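Long-range contact in glycosyl hydrolase, family 38 (Enterococcus faecalis, PDB 5KBP), which probably hydrolyses terminal alpha-mannose residues from carbohydrates, as a metal-dependent alpha-mannosidase of glycoside hydrolase family 38: residues Asp167-Gly179 against Asp277-Glu289. Numbering follows the deposited sequence.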
ATOM      1  N   ASP A 167      -5.331  -1.835 -44.930  1.00113.15           N
ATOM      2  CA  ASP A 167      -4.630  -0.763 -44.232  1.00114.72           C
ATOM      3  C   ASP A 167      -3.779  -1.307 -43.092  1.00109.76           C
ATOM      4  O   ASP A 167      -2.582  -1.032 -43.012  1.00107.03           O
ATOM      5  CB  ASP A 167      -5.624   0.270 -43.696  1.00119.90           C
ATOM      6  CG  ASP A 167      -5.529   1.602 -44.416  1.00124.76           C
ATOM      7  OD1 ASP A 167      -5.169   1.608 -45.611  1.00128.67           O
ATOM      8  OD2 ASP A 167      -5.814   2.643 -43.786  1.00123.79           O
ATOM      9  N   TYR A 168      -4.405  -2.080 -42.207  1.00109.55           N
ATOM     10  CA  TYR A 168      -3.736  -2.642 -41.035  1.00104.38           C
ATOM     11  C   TYR A 168      -3.399  -4.115 -41.228  1.00107.67           C
ATOM     12  O   TYR A 168      -3.537  -4.924 -40.306  1.00106.86           O
ATOM     13  CB  TYR A 168      -4.593  -2.441 -39.791  1.00101.48           C
ATOM     14  CG  TYR A 168      -4.962  -0.995 -39.554  1.00104.90           C
ATOM     15  CD1 TYR A 168      -4.042  -0.102 -39.024  1.00 99.71           C
ATOM     16  CD2 TYR A 168      -6.229  -0.522 -39.868  1.00112.36           C
ATOM     17  CE1 TYR A 168      -4.373   1.222 -38.810  1.00102.34           C
ATOM     18  CE2 TYR A 168      -6.570   0.801 -39.655  1.00114.83           C
ATOM     19  CZ  TYR A 168      -5.638   1.669 -39.127  1.00107.93           C
ATOM     20  OH  TYR A 168      -5.972   2.986 -38.914  1.00109.21           O
ATOM     21  N   SER A 169      -2.955  -4.484 -42.426  1.00110.93           N
ATOM     22  CA  SER A 169      -2.514  -5.838 -42.724  1.00110.35           C
ATOM     23  C   SER A 169      -1.191  -5.766 -43.469  1.00104.73           C
ATOM     24  O   SER A 169      -1.041  -4.966 -44.398  1.00105.11           O
ATOM     25  CB  SER A 169      -3.555  -6.598 -43.554  1.00114.58           C
ATOM     26  OG  SER A 169      -4.747  -6.799 -42.816  1.00116.56           O
ATOM     27  N   SER A 170      -0.235  -6.592 -43.058  1.00 99.82           N
ATOM     28  CA  SER A 170       1.085  -6.633 -43.669  1.00 94.92           C
ATOM     29  C   SER A 170       1.348  -8.018 -44.238  1.00 95.33           C
ATOM     30  O   SER A 170       1.031  -9.031 -43.605  1.00 92.32           O
ATOM     31  CB  SER A 170       2.176  -6.268 -42.657  1.00 86.17           C
ATOM     32  OG  SER A 170       3.463  -6.340 -43.247  1.00 84.90           O
ATOM     33  N   GLN A 171       1.925  -8.056 -45.440  1.00 91.07           N
ATOM     34  CA  GLN A 171       2.309  -9.331 -46.032  1.00 86.56           C
ATOM     35  C   GLN A 171       3.404 -10.012 -45.225  1.00 84.56           C
ATOM     36  O   GLN A 171       3.522 -11.242 -45.254  1.00 93.83           O
ATOM     37  CB  GLN A 171       2.776  -9.128 -47.473  1.00 86.82           C
ATOM     38  CG  GLN A 171       1.673  -8.778 -48.453  1.00 95.52           C
ATOM     39  CD  GLN A 171       2.202  -8.565 -49.858  1.00104.53           C
ATOM     40  OE1 GLN A 171       3.312  -8.070 -50.047  1.00103.55           O
ATOM     41  NE2 GLN A 171       1.408  -8.947 -50.852  1.00109.55           N
ATOM     42  N   TYR A 172       4.206  -9.238 -44.499  1.00 70.28           N
ATOM     43  CA  TYR A 172       5.374  -9.763 -43.812  1.00 66.46           C
ATOM     44  C   TYR A 172       5.333  -9.395 -42.336  1.00 59.57           C
ATOM     45  O   TYR A 172       4.598  -8.498 -41.914  1.00 63.75           O
ATOM     46  CB  TYR A 172       6.672  -9.238 -44.440  1.00 71.04           C
ATOM     47  CG  TYR A 172       6.697  -9.312 -45.948  1.00 74.99           C
ATOM     48  CD1 TYR A 172       6.961 -10.510 -46.600  1.00 72.67           C
ATOM     49  CD2 TYR A 172       6.461  -8.184 -46.722  1.00 80.34           C
ATOM     50  CE1 TYR A 172       6.988 -10.582 -47.980  1.00 84.24           C
ATOM     51  CE2 TYR A 172       6.484  -8.245 -48.102  1.00 83.52           C
ATOM     52  CZ  TYR A 172       6.748  -9.447 -48.725  1.00 87.39           C
ATOM     53  OH  TYR A 172       6.773  -9.514 -50.100  1.00 87.87           O
ATOM     54  N   SER A 173       6.142 -10.108 -41.553  1.00 47.06           N
ATOM     55  CA  SER A 173       6.328  -9.807 -40.140  1.00 43.44           C
ATOM     56  C   SER A 173       7.280  -8.641 -39.908  1.00 46.01           C
ATOM     57  O   SER A 173       7.541  -8.296 -38.750  1.00 48.29           O
ATOM     58  CB  SER A 173       6.833 -11.048 -39.399  1.00 41.92           C
ATOM     59  OG  SER A 173       7.896 -11.667 -40.101  1.00 44.52           O
ATOM     60  N   GLU A 174       7.808  -8.043 -40.972  1.00 50.56           N
ATOM     61  CA  GLU A 174       8.584  -6.814 -40.903  1.00 47.48           C
ATOM     62  C   GLU A 174       7.864  -5.748 -41.716  1.00 54.82           C
ATOM     63  O   GLU A 174       7.278  -6.047 -42.761  1.00 57.57           O
ATOM     64  CB  GLU A 174      10.010  -7.006 -41.434  1.00 53.08           C
ATOM     65  CG  GLU A 174      10.824  -8.079 -40.721  1.00 60.25           C
ATOM     66  CD  GLU A 174      10.446  -9.485 -41.148  1.00 62.94           C
ATOM     67  OE1 GLU A 174      10.288 -10.355 -40.265  1.00 63.18           O
ATOM     68  OE2 GLU A 174      10.299  -9.717 -42.365  1.00 60.15           O
ATOM     69  N   MET A 175       7.906  -4.509 -41.239  1.00 56.97           N
ATOM     70  CA  MET A 175       7.140  -3.446 -41.874  1.00 55.94           C
ATOM     71  C   MET A 175       7.715  -2.100 -41.465  1.00 54.75           C
ATOM     72  O   MET A 175       8.495  -1.993 -40.515  1.00 51.41           O
ATOM     73  CB  MET A 175       5.656  -3.537 -41.501  1.00 57.73           C
ATOM     74  CG  MET A 175       5.366  -3.178 -40.050  1.00 61.33           C
ATOM     75  SD  MET A 175       3.773  -3.791 -39.475  1.00 65.76           S
ATOM     76  CE  MET A 175       4.034  -5.560 -39.602  1.00 65.72           C
ATOM     77  N   TRP A 176       7.317  -1.069 -42.205  1.00 52.57           N
ATOM     78  CA  TRP A 176       7.619   0.306 -41.840  1.00 48.57           C
ATOM     79  C   TRP A 176       6.442   0.895 -41.079  1.00 53.68           C
ATOM     80  O   TRP A 176       5.282   0.684 -41.445  1.00 58.96           O
ATOM     81  CB  TRP A 176       7.919   1.151 -43.080  1.00 54.60           C
ATOM     82  CG  TRP A 176       9.125   0.697 -43.835  1.00 61.00           C
ATOM     83  CD1 TRP A 176       9.154   0.176 -45.095  1.00 63.15           C
ATOM     84  CD2 TRP A 176      10.481   0.710 -43.373  1.00 65.22           C
ATOM     85  NE1 TRP A 176      10.445  -0.130 -45.451  1.00 66.82           N
ATOM     86  CE2 TRP A 176      11.279   0.187 -44.411  1.00 65.72           C
ATOM     87  CE3 TRP A 176      11.099   1.114 -42.185  1.00 62.32           C
ATOM     88  CZ2 TRP A 176      12.662   0.059 -44.297  1.00 65.67           C
ATOM     89  CZ3 TRP A 176      12.472   0.986 -42.075  1.00 63.34           C
ATOM     90  CH2 TRP A 176      13.238   0.462 -43.124  1.00 66.65           C
ATOM     91  N   TRP A 177       6.744   1.625 -40.011  1.00 51.54           N
ATOM     92  CA  TRP A 177       5.724   2.269 -39.190  1.00 51.52           C
ATOM     93  C   TRP A 177       5.937   3.774 -39.270  1.00 54.47           C
ATOM     94  O   TRP A 177       6.925   4.296 -38.741  1.00 50.11           O
ATOM     95  CB  TRP A 177       5.784   1.772 -37.748  1.00 51.25           C
ATOM     96  CG  TRP A 177       4.553   2.091 -36.963  1.00 53.90           C
ATOM     97  CD1 TRP A 177       3.444   2.751 -37.408  1.00 49.09           C
ATOM     98  CD2 TRP A 177       4.300   1.761 -35.593  1.00 60.74           C
ATOM     99  NE1 TRP A 177       2.518   2.854 -36.399  1.00 55.81           N
ATOM    100  CE2 TRP A 177       3.020   2.254 -35.274  1.00 64.29           C
ATOM    101  CE3 TRP A 177       5.034   1.098 -34.604  1.00 61.03           C
ATOM    102  CZ2 TRP A 177       2.458   2.106 -34.008  1.00 65.36           C
ATOM    103  CZ3 TRP A 177       4.473   0.951 -33.349  1.00 63.39           C
ATOM    104  CH2 TRP A 177       3.198   1.451 -33.063  1.00 63.53           C
ATOM    105  N   GLU A 178       5.013   4.466 -39.926  1.00 52.89           N
ATOM    106  CA  GLU A 178       5.087   5.907 -40.116  1.00 52.74           C
ATOM    107  C   GLU A 178       4.040   6.588 -39.247  1.00 52.11           C
ATOM    108  O   GLU A 178       2.859   6.227 -39.293  1.00 53.62           O
ATOM    109  CB  GLU A 178       4.881   6.270 -41.588  1.00 56.84           C
ATOM    110  CG  GLU A 178       4.940   7.757 -41.883  1.00 65.88           C
ATOM    111  CD  GLU A 178       4.859   8.057 -43.367  1.00 79.24           C
ATOM    112  OE1 GLU A 178       5.166   7.155 -44.176  1.00 80.76           O
ATOM    113  OE2 GLU A 178       4.483   9.193 -43.725  1.00 82.93           O
ATOM    114  N   GLY A 179       4.473   7.567 -38.453  1.00 53.73           N
ATOM    115  CA  GLY A 179       3.568   8.301 -37.604  1.00 53.69           C
ATOM    116  C   GLY A 179       2.892   9.437 -38.338  1.00 54.02           C
ATOM    117  O   GLY A 179       3.107   9.673 -39.535  1.00 57.19           O
ATOM    118  N   ASP A 277       9.696  -3.853 -51.499  1.00 95.18           N
ATOM    119  CA  ASP A 277       8.240  -3.878 -51.480  1.00 97.73           C
ATOM    120  C   ASP A 277       7.672  -3.998 -50.070  1.00 90.43           C
ATOM    121  O   ASP A 277       6.536  -4.458 -49.907  1.00 90.53           O
ATOM    122  CB  ASP A 277       7.719  -5.021 -52.353  1.00 98.64           C
ATOM    123  CG  ASP A 277       8.007  -6.387 -51.759  1.00 97.65           C
ATOM    124  OD1 ASP A 277       9.068  -6.550 -51.121  1.00 94.56           O
ATOM    125  OD2 ASP A 277       7.168  -7.297 -51.927  1.00 99.63           O
ATOM    126  N   LEU A 278       8.431  -3.596 -49.055  1.00 85.36           N
ATOM    127  CA  LEU A 278       7.972  -3.729 -47.680  1.00 78.64           C
ATOM    128  C   LEU A 278       6.794  -2.798 -47.418  1.00 81.60           C
ATOM    129  O   LEU A 278       6.804  -1.629 -47.813  1.00 83.84           O
ATOM    130  CB  LEU A 278       9.111  -3.426 -46.708  1.00 65.90           C
ATOM    131  CG  LEU A 278       8.983  -4.052 -45.319  1.00 66.29           C
ATOM    132  CD1 LEU A 278       9.107  -5.566 -45.409  1.00 64.15           C
ATOM    133  CD2 LEU A 278      10.019  -3.478 -44.367  1.00 66.13           C
ATOM    134  N   GLY A 279       5.774  -3.327 -46.747  1.00 79.01           N
ATOM    135  CA  GLY A 279       4.584  -2.555 -46.462  1.00 76.07           C
ATOM    136  C   GLY A 279       4.816  -1.497 -45.398  1.00 64.56           C
ATOM    137  O   GLY A 279       5.817  -1.485 -44.681  1.00 55.78           O
ATOM    138  N   THR A 280       3.849  -0.587 -45.299  1.00 64.22           N
ATOM    139  CA  THR A 280       3.923   0.519 -44.354  1.00 64.46           C
ATOM    140  C   THR A 280       2.571   0.711 -43.686  1.00 63.99           C
ATOM    141  O   THR A 280       1.555   0.869 -44.370  1.00 74.38           O
ATOM    142  CB  THR A 280       4.352   1.820 -45.047  1.00 60.81           C
ATOM    143  OG1 THR A 280       5.629   1.636 -45.668  1.00 63.30           O
ATOM    144  CG2 THR A 280       4.443   2.957 -44.037  1.00 52.22           C
ATOM    145  N   VAL A 281       2.564   0.689 -42.357  1.00 56.04           N
ATOM    146  CA  VAL A 281       1.383   1.013 -41.568  1.00 54.14           C
ATOM    147  C   VAL A 281       1.547   2.424 -41.026  1.00 54.60           C
ATOM    148  O   VAL A 281       2.660   2.876 -40.733  1.00 57.59           O
ATOM    149  CB  VAL A 281       1.157  -0.002 -40.428  1.00 54.36           C
ATOM    150  CG1 VAL A 281       0.803  -1.359 -41.001  1.00 60.78           C
ATOM    151  CG2 VAL A 281       2.390  -0.099 -39.544  1.00 52.16           C
ATOM    152  N   THR A 282       0.428   3.134 -40.894  1.00 55.74           N
ATOM    153  CA  THR A 282       0.446   4.543 -40.525  1.00 65.43           C
ATOM    154  C   THR A 282      -0.515   4.797 -39.373  1.00 62.90           C
ATOM    155  O   THR A 282      -1.686   4.409 -39.438  1.00 67.38           O
ATOM    156  CB  THR A 282       0.072   5.434 -41.716  1.00 70.79           C
ATOM    157  OG1 THR A 282       1.013   5.238 -42.776  1.00 77.88           O
ATOM    158  CG2 THR A 282       0.073   6.899 -41.302  1.00 60.60           C
ATOM    159  N   GLY A 283      -0.014   5.450 -38.325  1.00 51.84           N
ATOM    160  CA  GLY A 283      -0.876   5.925 -37.257  1.00 64.52           C
ATOM    161  C   GLY A 283      -1.162   4.881 -36.188  1.00 63.01           C
ATOM    162  O   GLY A 283      -0.347   4.006 -35.895  1.00 58.49           O
ATOM    163  N   GLU A 284      -2.352   4.988 -35.598  1.00 61.60           N
ATOM    164  CA  GLU A 284      -2.749   4.100 -34.514  1.00 56.75           C
ATOM    165  C   GLU A 284      -2.863   2.662 -35.003  1.00 58.14           C
ATOM    166  O   GLU A 284      -3.216   2.394 -36.156  1.00 61.82           O
ATOM    167  CB  GLU A 284      -4.089   4.544 -33.920  1.00 56.71           C
ATOM    168  CG  GLU A 284      -4.024   5.720 -32.962  1.00 65.92           C
ATOM    169  CD  GLU A 284      -5.390   6.072 -32.403  1.00 69.84           C
ATOM    170  OE1 GLU A 284      -6.400   5.654 -33.006  1.00 69.58           O
ATOM    171  OE2 GLU A 284      -5.456   6.760 -31.362  1.00 74.28           O
ATOM    172  N   LEU A 285      -2.571   1.732 -34.099  1.00 55.85           N
ATOM    173  CA  LEU A 285      -2.772   0.302 -34.313  1.00 54.75           C
ATOM    174  C   LEU A 285      -3.716  -0.169 -33.213  1.00 68.09           C
ATOM    175  O   LEU A 285      -3.276  -0.652 -32.167  1.00 78.18           O
ATOM    176  CB  LEU A 285      -1.449  -0.464 -34.294  1.00 45.43           C
ATOM    177  CG  LEU A 285      -0.333   0.058 -35.200  1.00 53.21           C
ATOM    178  CD1 LEU A 285       0.892  -0.838 -35.108  1.00 56.49           C
ATOM    179  CD2 LEU A 285      -0.810   0.178 -36.639  1.00 50.66           C
ATOM    180  N   THR A 286      -5.019  -0.013 -33.445  1.00 60.44           N
ATOM    181  CA  THR A 286      -6.040  -0.310 -32.448  1.00 67.06           C
ATOM    182  C   THR A 286      -6.913  -1.495 -32.857  1.00 72.27           C
ATOM    183  O   THR A 286      -8.070  -1.592 -32.439  1.00 69.59           O
ATOM    184  CB  THR A 286      -6.904   0.924 -32.193  1.00 77.37           C
ATOM    185  OG1 THR A 286      -6.125   2.107 -32.416  1.00 86.98           O
ATOM    186  CG2 THR A 286      -7.413   0.936 -30.756  1.00 81.98           C
ATOM    187  N   SER A 287      -6.367  -2.401 -33.672  1.00 70.55           N
ATOM    188  CA  SER A 287      -7.096  -3.575 -34.154  1.00 66.39           C
ATOM    189  C   SER A 287      -8.389  -3.170 -34.858  1.00 65.28           C
ATOM    190  O   SER A 287      -9.447  -3.768 -34.647  1.00 56.42           O
ATOM    191  CB  SER A 287      -7.381  -4.558 -33.015  1.00 65.32           C
ATOM    192  OG  SER A 287      -6.190  -4.909 -32.333  1.00 63.42           O
ATOM    193  N   GLN A 288      -8.302  -2.139 -35.704  1.00 72.05           N
ATOM    194  CA  GLN A 288      -9.494  -1.621 -36.368  1.00 70.72           C
ATOM    195  C   GLN A 288     -10.093  -2.633 -37.337  1.00 66.58           C
ATOM    196  O   GLN A 288     -11.318  -2.685 -37.492  1.00 61.15           O
ATOM    197  CB  GLN A 288      -9.167  -0.322 -37.108  1.00 80.26           C
ATOM    198  CG  GLN A 288      -8.718   0.828 -36.216  1.00 84.02           C
ATOM    199  CD  GLN A 288      -7.229   0.807 -35.928  1.00 86.17           C
ATOM    200  OE1 GLN A 288      -6.552  -0.195 -36.159  1.00 82.25           O
ATOM    201  NE2 GLN A 288      -6.710   1.922 -35.428  1.00 91.27           N
ATOM    202  N   GLU A 289      -9.257  -3.440 -37.990  1.00 74.20           N
ATOM    203  CA  GLU A 289      -9.710  -4.383 -39.005  1.00 76.78           C
ATOM    204  C   GLU A 289      -9.884  -5.797 -38.457  1.00 68.12           C
ATOM    205  O   GLU A 289      -9.747  -6.772 -39.202  1.00 70.47           O
ATOM    206  CB  GLU A 289      -8.747  -4.381 -40.192  1.00 80.16           C
ATOM    207  CG  GLU A 289      -8.650  -3.036 -40.895  1.00 87.82           C
ATOM    208  CD  GLU A 289      -7.695  -3.057 -42.070  1.00102.74           C
ATOM    209  OE1 GLU A 289      -6.946  -4.046 -42.214  1.00106.83           O
ATOM    210  OE2 GLU A 289      -7.698  -2.085 -42.853  1.00106.39           O
TER
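Trp176, Trp177 and Glu178 pair in parallel with Thr280, Val281 and Thr282. Four backbone hydrogen bonds join segments 167-179 and 277-289 in this register. Trp176 N gives to Gly279 O at 2.9 Å, and its carbonyl accepts from Val281 N. Glu178 N gives to Val281 O, and Gly283 N to Glu178 O.

The Trp177 indole adds a fifth bond. CG is anti to the backbone N (chi1 -164°), and chi2 lays the CD1-NE1 edge along Val281 and Gly283. NE1 meets Gly283 O at 3.1 Å, in the ring plane.

Leu285 CD1 lies over one face of the Trp177 six-membered ring (CH-pi, 3.8 Å to the centroid). Leu278 CD2 does the same on the five-membered ring of Trp176. The Gln288 amide stacks on the Tyr168 ring, planes 10° apart, OE1 over its centre. Val281 CG2 touches Met175 SD at 3.9 Å.

The loops add hydrogen bonds. Tyr172 OH donates to Asp277 OD2 at 2.9 Å, on the syn side but 23° out of the carboxylate plane. Glu289 OE2 accepts from Asp167 N at 3.2 Å; the bonds from Tyr168 N are weak.

Strands about a hundred residues apart thus pair as plain packing in the alpha/beta N-terminal domain, away from the calcium site. In this mixed sheet, strand 174-178 lies between edge strand 280-282 and antiparallel strand 184-189. Trp177 packs on helix 136-141 and on Phe150 of strand 147-150.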